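Local coordinates for cupin 2, conserved barrel domain protein (Novosphingobium aromaticivorans DSM 12444, PDB 3ES1) that is of unknown function but adopts a cupin-like barrel fold, a scaffold shared by many enzymes and small-molecule-binding proteins, at residues Arg38-Ser42 and Gly43-Phe47; Ala156-Asn160 and Gly161-Pro165. All blocks are in the same frame, centred on the assembly; numbering follows the deposited sequence.

Interaction 1. Residues Arg38-Ser42 and Gly43-Phe47; sequences RMIPS and GDASF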
loop_
_atom_site.group_PDB
_atom_site.type_symbol
_atom_site.label_atom_id
_atom_site.label_comp_id
_atom_site.label_asym_id
_atom_site.label_seq_id
_atom_site.Cartn_x
_atom_site.Cartn_y
_atom_site.Cartn_z
ATOM N N ARG A 38 16.909 -7.371 2.931
ATOM C CA ARG A 38 17.851 -8.443 3.270
ATOM C C ARG A 38 17.341 -9.838 2.905
ATOM O O ARG A 38 16.135 -10.164 2.944
ATOM C CB ARG A 38 18.193 -8.376 4.760
ATOM C CG ARG A 38 18.793 -7.012 5.229
ATOM C CD ARG A 38 20.017 -6.672 4.441
ATOM N NE ARG A 38 21.093 -7.598 4.717
ATOM C CZ ARG A 38 21.905 -7.480 5.756
ATOM N NH1 ARG A 38 21.705 -6.478 6.603
ATOM N NH2 ARG A 38 22.883 -8.363 5.952
HETATM N N MSE A 39 18.306 -10.672 2.563
HETATM C CA MSE A 39 18.072 -12.038 2.082
HETATM C C MSE A 39 17.392 -12.901 3.126
HETATM O O MSE A 39 17.708 -12.866 4.310
HETATM C CB MSE A 39 19.394 -12.710 1.650
HETATM C CG MSE A 39 19.185 -13.835 0.680
HETATM SE SE MSE A 39 18.642 -13.277 -1.111
HETATM C CE MSE A 39 20.333 -12.648 -1.816
ATOM N N ILE A 40 16.405 -13.654 2.676
ATOM C CA ILE A 40 15.794 -14.702 3.524
ATOM C C ILE A 40 16.618 -16.008 3.354
ATOM O O ILE A 40 17.372 -16.160 2.363
ATOM C CB ILE A 40 14.297 -14.957 3.203
ATOM C CG1 ILE A 40 14.129 -15.569 1.793
ATOM C CG2 ILE A 40 13.427 -13.681 3.399
ATOM C CD1 ILE A 40 12.718 -15.643 1.392
ATOM N N PRO A 41 16.480 -16.953 4.309
ATOM C CA PRO A 41 17.324 -18.167 4.258
ATOM C C PRO A 41 17.285 -18.962 2.960
ATOM O O PRO A 41 18.321 -19.472 2.534
ATOM C CB PRO A 41 16.818 -18.982 5.454
ATOM C CG PRO A 41 16.475 -17.911 6.454
ATOM C CD PRO A 41 15.779 -16.854 5.595
ATOM N N SER A 42 16.132 -19.011 2.313
ATOM C CA SER A 42 15.947 -19.809 1.065
ATOM C C SER A 42 16.758 -19.275 -0.120
ATOM O O SER A 42 17.121 -20.029 -1.054
ATOM C CB SER A 42 14.469 -19.838 0.666
ATOM O OG SER A 42 14.041 -18.543 0.239
ATOM N N GLY A 43 17.078 -17.983 -0.035
ATOM C CA GLY A 43 17.750 -17.258 -1.111
ATOM C C GLY A 43 16.854 -16.866 -2.283
ATOM O O GLY A 43 17.323 -16.407 -3.286
ATOM N N ASP A 44 15.556 -17.033 -2.131
ATOM C CA ASP A 44 14.586 -16.707 -3.198
ATOM C C ASP A 44 14.185 -15.235 -3.290
ATOM O O ASP A 44 13.787 -14.770 -4.351
ATOM C CB ASP A 44 13.339 -17.565 -3.057
ATOM C CG ASP A 44 13.651 -19.073 -3.233
ATOM O OD1 ASP A 44 14.418 -19.394 -4.137
ATOM O OD2 ASP A 44 13.157 -19.882 -2.461
ATOM N N ALA A 45 14.281 -14.554 -2.155
ATOM C CA ALA A 45 13.797 -13.163 -1.985
ATOM C C ALA A 45 14.612 -12.413 -0.918
ATOM O O ALA A 45 15.260 -13.012 -0.056
ATOM C CB ALA A 45 12.264 -13.109 -1.632
ATOM N N SER A 46 14.637 -11.098 -1.083
ATOM C CA SER A 46 15.288 -10.183 -0.139
ATOM C C SER A 46 14.163 -9.226 0.307
ATOM O O SER A 46 13.435 -8.685 -0.520
ATOM C CB SER A 46 16.417 -9.488 -0.876
ATOM O OG SER A 46 17.170 -8.655 -0.048
ATOM N N PHE A 47 13.973 -9.075 1.606
ATOM C CA PHE A 47 12.798 -8.345 2.116
ATOM C C PHE A 47 13.083 -7.276 3.175
ATOM O O PHE A 47 14.136 -7.247 3.798
ATOM C CB PHE A 47 11.740 -9.345 2.629
ATOM C CG PHE A 47 11.859 -9.675 4.084
ATOM C CD1 PHE A 47 12.925 -10.404 4.572
ATOM C CD2 PHE A 47 10.896 -9.255 4.961
ATOM C CE1 PHE A 47 13.021 -10.665 5.927
ATOM C CE2 PHE A 47 10.990 -9.516 6.298
ATOM C CZ PHE A 47 12.022 -10.230 6.784
HETATM O O HOH W 1 17.029 -19.957 -3.876
#
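The phenyl ring of Phe47 is met at a slant by the methyl CG2 of Ile40, which lies 3.5 Å from ring atom CD1; the two side chains cross at about a right angle. Arg38 O is a second oblique neighbour of the ring, 3.6 Å from Phe47 CD1. A chi1 of 67° sets Ile40 CG1 between the backbone N and the carbonyl carbon, and this splits the branches. While CG2 serves the ring, CG1 rests 3.4 Å from Ala45 O and carries CD1 to 4.0 Å from Ala45 CB. Cutting both branches back to an alanine here would probably leave the Phe47 ring freer to turn and the Ala45 methyl without this apolar neighbour.

Ile40 N donates to Ala45 O, 3.0 Å away and nearly straight at 173°, whereas Ala45 N is buried with no partner in the model. Beyond it Arg38 and Phe47 form an antiparallel hydrogen-bonded pair, N-H to O in both directions. On the face of selenomethionine Met39 and Ser46, the Met39 chain bends twice and brings SE to 3.6 Å from Ala45 O. Ser46 OG is hydrogen-bonded to Thr37 OG1, and Arg38 NE makes a salt bridge to Asp8.

At the tip, Ser42 OG accepts the N-H of Asp44 (N to OG 3.2 Å), and a water joins Ser42 O to Asp44 OD1. Gly43 N closes onto Ile40 O at 3.0 Å, in a type I beta turn from Ile40 to Gly43 within the hairpin that links strands 27-39 and 45-53 in the antiparallel sheet of a cupin-like barrel.

Interaction 2. Residues Ala156-Asn160 and Gly161-Pro165; sequences AYLHN and GQPLP
A short, weakly paired beta hairpin reverses through a type I' turn from His159 to Gln162, with Asn160 and Gly161, a classic pair for this turn, at its two central positions. Both central residues have positive phi, as the turn requires, and a CB on Gly161 would run into Asn160 O. His159 and Gln162 form a hydrogen-bonded antiparallel pair: His159 N reaches Gln162 O at 2.7 Å, and Gln162 N returns to His159 O at 3.0 Å. Both bonds are bent, 146° and 155° at the hydrogen.

Leu164 supplies the main apolar side chain, dividing its methyls between two neighbours. CD2 lies 3.6 Å from His159 CB, the two side chains crossing at about a right angle, while CD1 sits 4.0 Å from Tyr157 CD2. With CG anti to the backbone N (chi1 179°), His159 holds its imidazole where the carboxamide carbon CG of Asn160 overlies one face, above the ring centre. On the other side of the hairpin, Leu158 CD2 touches Pro163 CD at 4.1 Å.

Where the strands diverge, a water takes the place of a direct bond: it donates to Tyr157 O at 2.6 Å and accepts from Leu164 N at 2.8 Å. A second water takes the N-H of Gly161 and donates weakly to Leu158 O. Tyr157 stacks on His21 of the second subunit, whose Ala23 and Gly25 pack on His159 and Leu164. The chemistry is thus that of a small, partly hydrated hairpin: two direct bonds and a short water bridge probably hold the weakly paired backbone together, while its apolar and aromatic side chains contribute to the dimer interface.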
loop_
_atom_site.group_PDB
_atom_site.type_symbol
_atom_site.label_atom_id
_atom_site.label_comp_id
_atom_site.label_asym_id
_atom_site.label_seq_id
_atom_site.Cartn_x
_atom_site.Cartn_y
_atom_site.Cartn_z
ATOM N N ALA A 156 -11.216 -15.650 7.366
ATOM C CA ALA A 156 -11.108 -16.726 6.420
ATOM C C ALA A 156 -12.218 -16.617 5.428
ATOM O O ALA A 156 -13.359 -16.259 5.752
ATOM C CB ALA A 156 -11.136 -18.113 7.138
ATOM N N TYR A 157 -11.834 -16.935 4.205
ATOM C CA TYR A 157 -12.733 -16.981 3.088
ATOM C C TYR A 157 -13.669 -18.156 3.325
ATOM O O TYR A 157 -13.242 -19.267 3.693
ATOM C CB TYR A 157 -11.992 -17.126 1.739
ATOM C CG TYR A 157 -12.973 -17.288 0.603
ATOM C CD1 TYR A 157 -13.645 -16.178 0.094
ATOM C CD2 TYR A 157 -13.302 -18.547 0.100
ATOM C CE1 TYR A 157 -14.569 -16.310 -0.926
ATOM C CE2 TYR A 157 -14.255 -18.689 -0.912
ATOM C CZ TYR A 157 -14.861 -17.559 -1.426
ATOM O OH TYR A 157 -15.838 -17.679 -2.394
ATOM N N LEU A 158 -14.941 -17.877 3.093
ATOM C CA LEU A 158 -16.025 -18.871 3.215
ATOM C C LEU A 158 -16.507 -19.389 1.849
ATOM O O LEU A 158 -17.065 -18.666 1.013
ATOM C CB LEU A 158 -17.204 -18.312 4.030
ATOM C CG LEU A 158 -16.966 -18.007 5.517
ATOM C CD1 LEU A 158 -18.230 -17.451 6.217
ATOM C CD2 LEU A 158 -16.433 -19.218 6.223
ATOM N N HIS A 159 -16.279 -20.675 1.648
ATOM C CA HIS A 159 -16.824 -21.414 0.509
ATOM C C HIS A 159 -17.953 -22.345 0.952
ATOM O O HIS A 159 -17.743 -23.245 1.753
ATOM C CB HIS A 159 -15.728 -22.236 -0.140
ATOM C CG HIS A 159 -16.193 -23.045 -1.301
ATOM N ND1 HIS A 159 -16.690 -22.469 -2.442
ATOM C CD2 HIS A 159 -16.230 -24.381 -1.506
ATOM C CE1 HIS A 159 -17.026 -23.415 -3.300
ATOM N NE2 HIS A 159 -16.771 -24.582 -2.752
ATOM N N ASN A 160 -19.126 -22.101 0.391
ATOM C CA ASN A 160 -20.373 -22.752 0.795
ATOM C C ASN A 160 -20.464 -22.683 2.308
ATOM O O ASN A 160 -20.674 -23.697 2.982
ATOM C CB ASN A 160 -20.394 -24.211 0.348
ATOM C CG ASN A 160 -20.460 -24.374 -1.170
ATOM O OD1 ASN A 160 -21.045 -23.548 -1.899
ATOM N ND2 ASN A 160 -19.839 -25.461 -1.652
ATOM N N GLY A 161 -20.142 -21.502 2.825
ATOM C CA GLY A 161 -20.275 -21.198 4.255
ATOM C C GLY A 161 -19.249 -21.842 5.153
ATOM O O GLY A 161 -19.362 -21.791 6.368
ATOM N N GLN A 162 -18.235 -22.444 4.551
ATOM C CA GLN A 162 -17.171 -23.078 5.322
ATOM C C GLN A 162 -15.807 -22.656 4.828
ATOM O O GLN A 162 -15.655 -22.317 3.661
ATOM C CB GLN A 162 -17.225 -24.600 5.199
ATOM C CG GLN A 162 -18.499 -25.263 5.676
ATOM C CD GLN A 162 -18.809 -24.972 7.122
ATOM O OE1 GLN A 162 -17.953 -25.092 8.003
ATOM N NE2 GLN A 162 -20.052 -24.590 7.380
ATOM N N PRO A 163 -14.808 -22.701 5.710
ATOM C CA PRO A 163 -13.413 -22.474 5.337
ATOM C C PRO A 163 -12.963 -23.440 4.260
ATOM O O PRO A 163 -13.500 -24.539 4.141
ATOM C CB PRO A 163 -12.653 -22.759 6.633
ATOM C CG PRO A 163 -13.613 -22.505 7.701
ATOM C CD PRO A 163 -14.952 -22.937 7.156
ATOM N N LEU A 164 -11.993 -23.014 3.460
ATOM C CA LEU A 164 -11.373 -23.924 2.495
ATOM C C LEU A 164 -10.335 -24.878 3.159
ATOM O O LEU A 164 -9.660 -24.532 4.125
ATOM C CB LEU A 164 -10.641 -23.155 1.402
ATOM C CG LEU A 164 -11.355 -22.120 0.555
ATOM C CD1 LEU A 164 -10.316 -21.205 -0.087
ATOM C CD2 LEU A 164 -12.192 -22.843 -0.483
ATOM N N PRO A 165 -10.179 -26.066 2.583
ATOM C CA PRO A 165 -9.025 -26.968 2.749
ATOM C C PRO A 165 -7.659 -26.306 2.565
ATOM O O PRO A 165 -7.469 -25.517 1.647
ATOM C CB PRO A 165 -9.195 -27.936 1.599
ATOM C CG PRO A 165 -10.694 -27.985 1.366
ATOM C CD PRO A 165 -11.193 -26.601 1.662
HETATM O O HOH W 2 -10.906 -20.406 3.748
HETATM O O HOH W 3 -19.936 -19.019 1.674
#

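How the interactions relate
Interaction 1 comes first along the chain and closes long before interaction 2 opens; their centres are 32 Å apart, the nearest atoms about 22 Å, and they do not touch. Both are local chain reversals between antiparallel strands, but they share no sheet. Residues 38-47 connect strands 27-39 and 45-53, neighbours in the seven-stranded sheet, with the contact's centre about 14 Å from that of the chain. Residues 156-165 form a separate two-stranded hairpin after strand 145-153, about 24 Å from the chain centre. Interaction 1 therefore belongs to the barrel framework and meets no other subunit, whereas interaction 2 is a peripheral C-terminal element that packs against the second subunit.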